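Local coordinates for protein possible thiamine biosynthesis enzyme (Candida albicans, PDB 2X7Q) that is of unknown function but has the periplasmic binding protein fold, belongs to the SsuA/TauA solute-binding family and is possibly involved in thiamine biosynthesis, at residues D114-I126 and L141-S153. The protein carries 1 engineered substitution. Residues are numbered along the deposited sequence; the frame is centred on the assembly and turned at random.
Sequences DAKQLKRIGVSRI and LGVPSFDQFQVLS
Ile121 and Gln150 carry the centre of a parallel strand pairing between 120-123 and 148-151. Ile121 N donates to Gln148 O (2.8 Å) in an almost straight bond, and Gln150 N returns one to Ile121 O. The ladder continues with Val123 N to Gln150 O and Leu152 N to Val123 O (2.9 Å); past the strand ends, Ser153 N makes a weak, bent bond to Ser124 O. Phe149 CA adds a CH···O contact to Ile121 O. Where the two segments diverge, before the strands begin, water 1 bridges them, donating to Lys119 O and accepting from Asp147 N.

Apolar packing gathers around Phe146. With chi1 at -58°, Ile121 turns CG1 away from its own carbonyl carbon and lays it over one ring face, a CH-pi contact 4.0 Å from the centroid of the Phe146 ring. The ring edge receives Leu118 O in plane, 3.1 Å from Phe146 CE2, while Leu118 CB touches the same carbon. Phe149 runs alongside Ile121, pointing the same way, its CD2 3.8 Å from Ile121 CB. Farther out, Ala115 CB meets Leu141 CD2 at 3.6 Å.

On the opposite sheet face, Gln148 OE1 lies near Arg120 CG; Arg120 itself forms a salt bridge with Asp172.

The two strands belong to a right-handed beta-alpha-beta unit whose helix 129-141 covers the Phe146 and Phe149 side, while Leu152 packs on helix 155-162. Strand 148-151 is the sheet edge, and 120-123 continues inward to 173-177.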
loop_
_atom_site.group_PDB
_atom_site.type_symbol
_atom_site.label_atom_id
_atom_site.label_comp_id
_atom_site.label_asym_id
_atom_site.label_seq_id
_atom_site.Cartn_x
_atom_site.Cartn_y
_atom_site.Cartn_z
ATOM N N ASP A 114 20.877 16.889 -1.354
ATOM C CA ASP A 114 21.005 15.587 -2.001
ATOM C C ASP A 114 20.602 14.458 -1.054
ATOM O O ASP A 114 20.731 14.582 0.164
ATOM C CB ASP A 114 22.438 15.375 -2.497
ATOM C CG ASP A 114 22.628 14.032 -3.177
ATOM O OD1 ASP A 114 22.115 13.850 -4.299
ATOM O OD2 ASP A 114 23.296 13.157 -2.590
ATOM N N ALA A 115 20.118 13.359 -1.624
ATOM C CA ALA A 115 19.633 12.226 -0.843
ATOM C C ALA A 115 20.728 11.586 0.005
ATOM O O ALA A 115 20.452 11.017 1.059
ATOM C CB ALA A 115 18.998 11.187 -1.762
ATOM N N LYS A 116 21.970 11.676 -0.459
ATOM C CA LYS A 116 23.090 11.068 0.252
ATOM C C LYS A 116 23.455 11.828 1.526
ATOM O O LYS A 116 24.217 11.329 2.354
ATOM C CB LYS A 116 24.311 10.925 -0.666
ATOM C CG LYS A 116 24.132 9.879 -1.767
ATOM C CD LYS A 116 25.470 9.380 -2.321
ATOM C CE LYS A 116 26.006 10.266 -3.433
ATOM N NZ LYS A 116 27.217 9.679 -4.066
ATOM N N GLN A 117 22.896 13.024 1.689
ATOM C CA GLN A 117 23.174 13.844 2.864
ATOM C C GLN A 117 22.245 13.515 4.029
ATOM O O GLN A 117 22.361 14.093 5.109
ATOM C CB GLN A 117 23.051 15.329 2.522
ATOM C CG GLN A 117 24.104 15.842 1.559
ATOM C CD GLN A 117 23.962 17.326 1.280
ATOM O OE1 GLN A 117 24.712 18.145 1.809
ATOM N NE2 GLN A 117 22.990 17.678 0.446
ATOM N N LEU A 118 21.333 12.574 3.810
ATOM C CA LEU A 118 20.322 12.247 4.812
ATOM C C LEU A 118 20.885 11.456 5.991
ATOM O O LEU A 118 21.658 10.515 5.809
ATOM C CB LEU A 118 19.159 11.484 4.174
ATOM C CG LEU A 118 18.446 12.193 3.022
ATOM C CD1 LEU A 118 17.235 11.390 2.572
ATOM C CD2 LEU A 118 18.041 13.598 3.427
ATOM N N LYS A 119 20.492 11.851 7.198
ATOM C CA LYS A 119 20.874 11.136 8.408
ATOM C C LYS A 119 19.645 10.859 9.268
ATOM O O LYS A 119 19.381 9.718 9.641
ATOM C CB LYS A 119 21.912 11.933 9.203
ATOM C CG LYS A 119 23.240 12.132 8.483
ATOM C CD LYS A 119 23.830 10.804 8.022
ATOM C CE LYS A 119 23.995 9.829 9.175
ATOM N NZ LYS A 119 24.877 10.354 10.242
ATOM N N ARG A 120 18.901 11.914 9.585
ATOM C CA ARG A 120 17.668 11.782 10.352
ATOM C C ARG A 120 16.485 11.557 9.417
ATOM O O ARG A 120 16.134 12.428 8.619
ATOM C CB ARG A 120 17.430 13.032 11.199
ATOM C CG ARG A 120 18.466 13.257 12.288
ATOM C CD ARG A 120 18.270 14.597 12.963
ATOM N NE ARG A 120 18.501 15.706 12.042
ATOM C CZ ARG A 120 18.257 16.980 12.328
ATOM N NH1 ARG A 120 17.767 17.323 13.509
ATOM N NH2 ARG A 120 18.495 17.923 11.431
ATOM N N ILE A 121 15.871 10.383 9.524
ATOM C CA ILE A 121 14.754 10.023 8.658
ATOM C C ILE A 121 13.426 10.019 9.407
ATOM O O ILE A 121 13.240 9.253 10.352
ATOM C CB ILE A 121 14.967 8.639 8.014
ATOM C CG1 ILE A 121 16.264 8.625 7.202
ATOM C CG2 ILE A 121 13.781 8.273 7.136
ATOM C CD1 ILE A 121 16.309 9.663 6.102
ATOM N N GLY A 122 12.504 10.874 8.975
ATOM C CA GLY A 122 11.185 10.937 9.575
ATOM C C GLY A 122 10.250 9.911 8.968
ATOM O O GLY A 122 10.139 9.803 7.744
ATOM N N VAL A 123 9.580 9.150 9.825
ATOM C CA VAL A 123 8.641 8.134 9.371
ATOM C C VAL A 123 7.334 8.233 10.144
ATOM O O VAL A 123 7.321 8.660 11.294
ATOM C CB VAL A 123 9.214 6.714 9.537
ATOM C CG1 VAL A 123 10.508 6.565 8.756
ATOM C CG2 VAL A 123 9.433 6.402 11.010
ATOM N N SER A 124 6.235 7.847 9.505
ATOM C CA SER A 124 4.946 7.804 10.177
ATOM C C SER A 124 5.025 6.831 11.346
ATOM O O SER A 124 4.700 7.179 12.477
ATOM C CB SER A 124 3.849 7.379 9.201
ATOM O OG SER A 124 4.121 6.106 8.636
ATOM N N ARG A 125 5.470 5.612 11.058
ATOM C CA ARG A 125 5.623 4.578 12.077
ATOM C C ARG A 125 6.731 3.613 11.677
ATOM O O ARG A 125 7.074 3.501 10.499
ATOM C CB ARG A 125 4.303 3.822 12.259
ATOM C CG ARG A 125 3.945 2.959 11.067
ATOM C CD ARG A 125 2.481 2.549 11.077
ATOM N NE ARG A 125 2.140 1.824 9.859
ATOM C CZ ARG A 125 1.840 2.409 8.704
ATOM N NH1 ARG A 125 1.829 3.731 8.613
ATOM N NH2 ARG A 125 1.551 1.670 7.641
ATOM N N ILE A 126 7.279 2.908 12.661
ATOM C CA ILE A 126 8.307 1.914 12.388
ATOM C C ILE A 126 7.699 0.727 11.649
ATOM O O ILE A 126 6.697 0.163 12.087
ATOM C CB ILE A 126 8.980 1.414 13.679
ATOM C CG1 ILE A 126 9.634 2.575 14.426
ATOM C CG2 ILE A 126 10.013 0.343 13.363
ATOM C CD1 ILE A 126 10.759 3.240 13.666
ATOM N N LEU A 141 21.475 4.083 -3.278
ATOM C CA LEU A 141 22.345 5.252 -3.212
ATOM C C LEU A 141 23.799 4.856 -2.994
ATOM O O LEU A 141 24.711 5.622 -3.303
ATOM C CB LEU A 141 21.884 6.196 -2.099
ATOM C CG LEU A 141 21.008 7.375 -2.525
ATOM C CD1 LEU A 141 20.173 7.018 -3.740
ATOM C CD2 LEU A 141 20.120 7.819 -1.374
ATOM N N GLY A 142 24.011 3.652 -2.471
ATOM C CA GLY A 142 25.351 3.161 -2.212
ATOM C C GLY A 142 25.834 3.520 -0.823
ATOM O O GLY A 142 26.984 3.263 -0.467
ATOM N N VAL A 143 24.947 4.119 -0.037
ATOM C CA VAL A 143 25.273 4.508 1.327
ATOM C C VAL A 143 24.706 3.494 2.316
ATOM O O VAL A 143 23.770 2.764 1.991
ATOM C CB VAL A 143 24.727 5.911 1.655
ATOM C CG1 VAL A 143 25.313 6.941 0.705
ATOM C CG2 VAL A 143 23.206 5.921 1.587
ATOM N N PRO A 144 25.279 3.437 3.528
ATOM C CA PRO A 144 24.770 2.527 4.560
ATOM C C PRO A 144 23.363 2.925 4.997
ATOM O O PRO A 144 23.026 4.109 4.970
ATOM C CB PRO A 144 25.758 2.722 5.716
ATOM C CG PRO A 144 26.337 4.081 5.496
ATOM C CD PRO A 144 26.427 4.226 4.005
ATOM N N SER A 145 22.557 1.944 5.389
ATOM C CA SER A 145 21.189 2.201 5.825
ATOM C C SER A 145 21.142 3.195 6.976
ATOM O O SER A 145 22.072 3.270 7.778
ATOM C CB SER A 145 20.512 0.897 6.237
ATOM O OG SER A 145 21.185 0.295 7.326
ATOM N N PHE A 146 20.062 3.967 7.042
ATOM C CA PHE A 146 19.909 4.990 8.072
ATOM C C PHE A 146 19.567 4.363 9.426
ATOM O O PHE A 146 18.940 3.306 9.485
ATOM C CB PHE A 146 18.839 6.005 7.659
ATOM C CG PHE A 146 19.027 6.551 6.270
ATOM C CD1 PHE A 146 18.330 6.014 5.200
ATOM C CD2 PHE A 146 19.903 7.599 6.034
ATOM C CE1 PHE A 146 18.501 6.513 3.920
ATOM C CE2 PHE A 146 20.078 8.102 4.754
ATOM C CZ PHE A 146 19.376 7.558 3.697
ATOM N N ASP A 147 19.987 5.014 10.507
ATOM C CA ASP A 147 19.747 4.498 11.852
ATOM C C ASP A 147 19.093 5.528 12.770
ATOM O O ASP A 147 18.775 5.231 13.921
ATOM C CB ASP A 147 21.048 3.975 12.468
ATOM C CG ASP A 147 22.179 4.983 12.397
ATOM O OD1 ASP A 147 21.941 6.176 12.671
ATOM O OD2 ASP A 147 23.318 4.577 12.087
ATOM N N GLN A 148 18.892 6.737 12.254
ATOM C CA GLN A 148 18.189 7.779 12.995
ATOM C C GLN A 148 16.773 7.950 12.450
ATOM O O GLN A 148 16.584 8.430 11.331
ATOM C CB GLN A 148 18.942 9.109 12.912
ATOM C CG GLN A 148 20.288 9.112 13.624
ATOM C CD GLN A 148 20.893 10.499 13.720
ATOM O OE1 GLN A 148 20.527 11.290 14.588
ATOM N NE2 GLN A 148 21.828 10.798 12.827
ATOM N N PHE A 149 15.782 7.560 13.244
ATOM C CA PHE A 149 14.393 7.626 12.809
ATOM C C PHE A 149 13.522 8.426 13.769
ATOM O O PHE A 149 13.603 8.262 14.986
ATOM C CB PHE A 149 13.818 6.222 12.624
ATOM C CG PHE A 149 14.517 5.415 11.563
ATOM C CD1 PHE A 149 15.444 4.444 11.906
ATOM C CD2 PHE A 149 14.247 5.632 10.222
ATOM C CE1 PHE A 149 16.086 3.705 10.933
ATOM C CE2 PHE A 149 14.887 4.896 9.244
ATOM C CZ PHE A 149 15.809 3.931 9.600
ATOM N N GLN A 150 12.685 9.296 13.211
ATOM C CA GLN A 150 11.774 10.108 14.012
ATOM C C GLN A 150 10.323 9.703 13.774
ATOM O O GLN A 150 9.748 10.007 12.728
ATOM C CB GLN A 150 11.957 11.594 13.707
ATOM C CG GLN A 150 13.283 12.177 14.189
ATOM C CD GLN A 150 14.464 11.725 13.355
ATOM O OE1 GLN A 150 15.544 11.457 13.881
ATOM N NE2 GLN A 150 14.266 11.638 12.044
ATOM N N VAL A 151 9.745 8.989 14.736
ATOM C CA VAL A 151 8.357 8.554 14.633
ATOM C C VAL A 151 7.427 9.751 14.795
ATOM O O VAL A 151 7.301 10.309 15.886
ATOM C CB VAL A 151 8.021 7.492 15.692
ATOM C CG1 VAL A 151 6.566 7.060 15.568
ATOM C CG2 VAL A 151 8.951 6.298 15.559
ATOM N N LEU A 152 6.778 10.145 13.703
ATOM C CA LEU A 152 5.979 11.366 13.690
ATOM C C LEU A 152 4.483 11.109 13.484
ATOM O O LEU A 152 3.677 12.039 13.523
ATOM C CB LEU A 152 6.519 12.339 12.637
ATOM C CG LEU A 152 7.946 12.826 12.905
ATOM C CD1 LEU A 152 8.602 13.344 11.638
ATOM C CD2 LEU A 152 7.972 13.879 14.008
ATOM N N SER A 153 4.128 9.848 13.251
ATOM C CA SER A 153 2.729 9.421 13.195
ATOM C C SER A 153 2.003 9.794 11.901
ATOM O O SER A 153 1.552 8.915 11.166
ATOM C CB SER A 153 1.953 9.944 14.408
ATOM O OG SER A 153 0.613 9.483 14.395
HETATM O O HOH W 1 21.107 7.552 9.770
#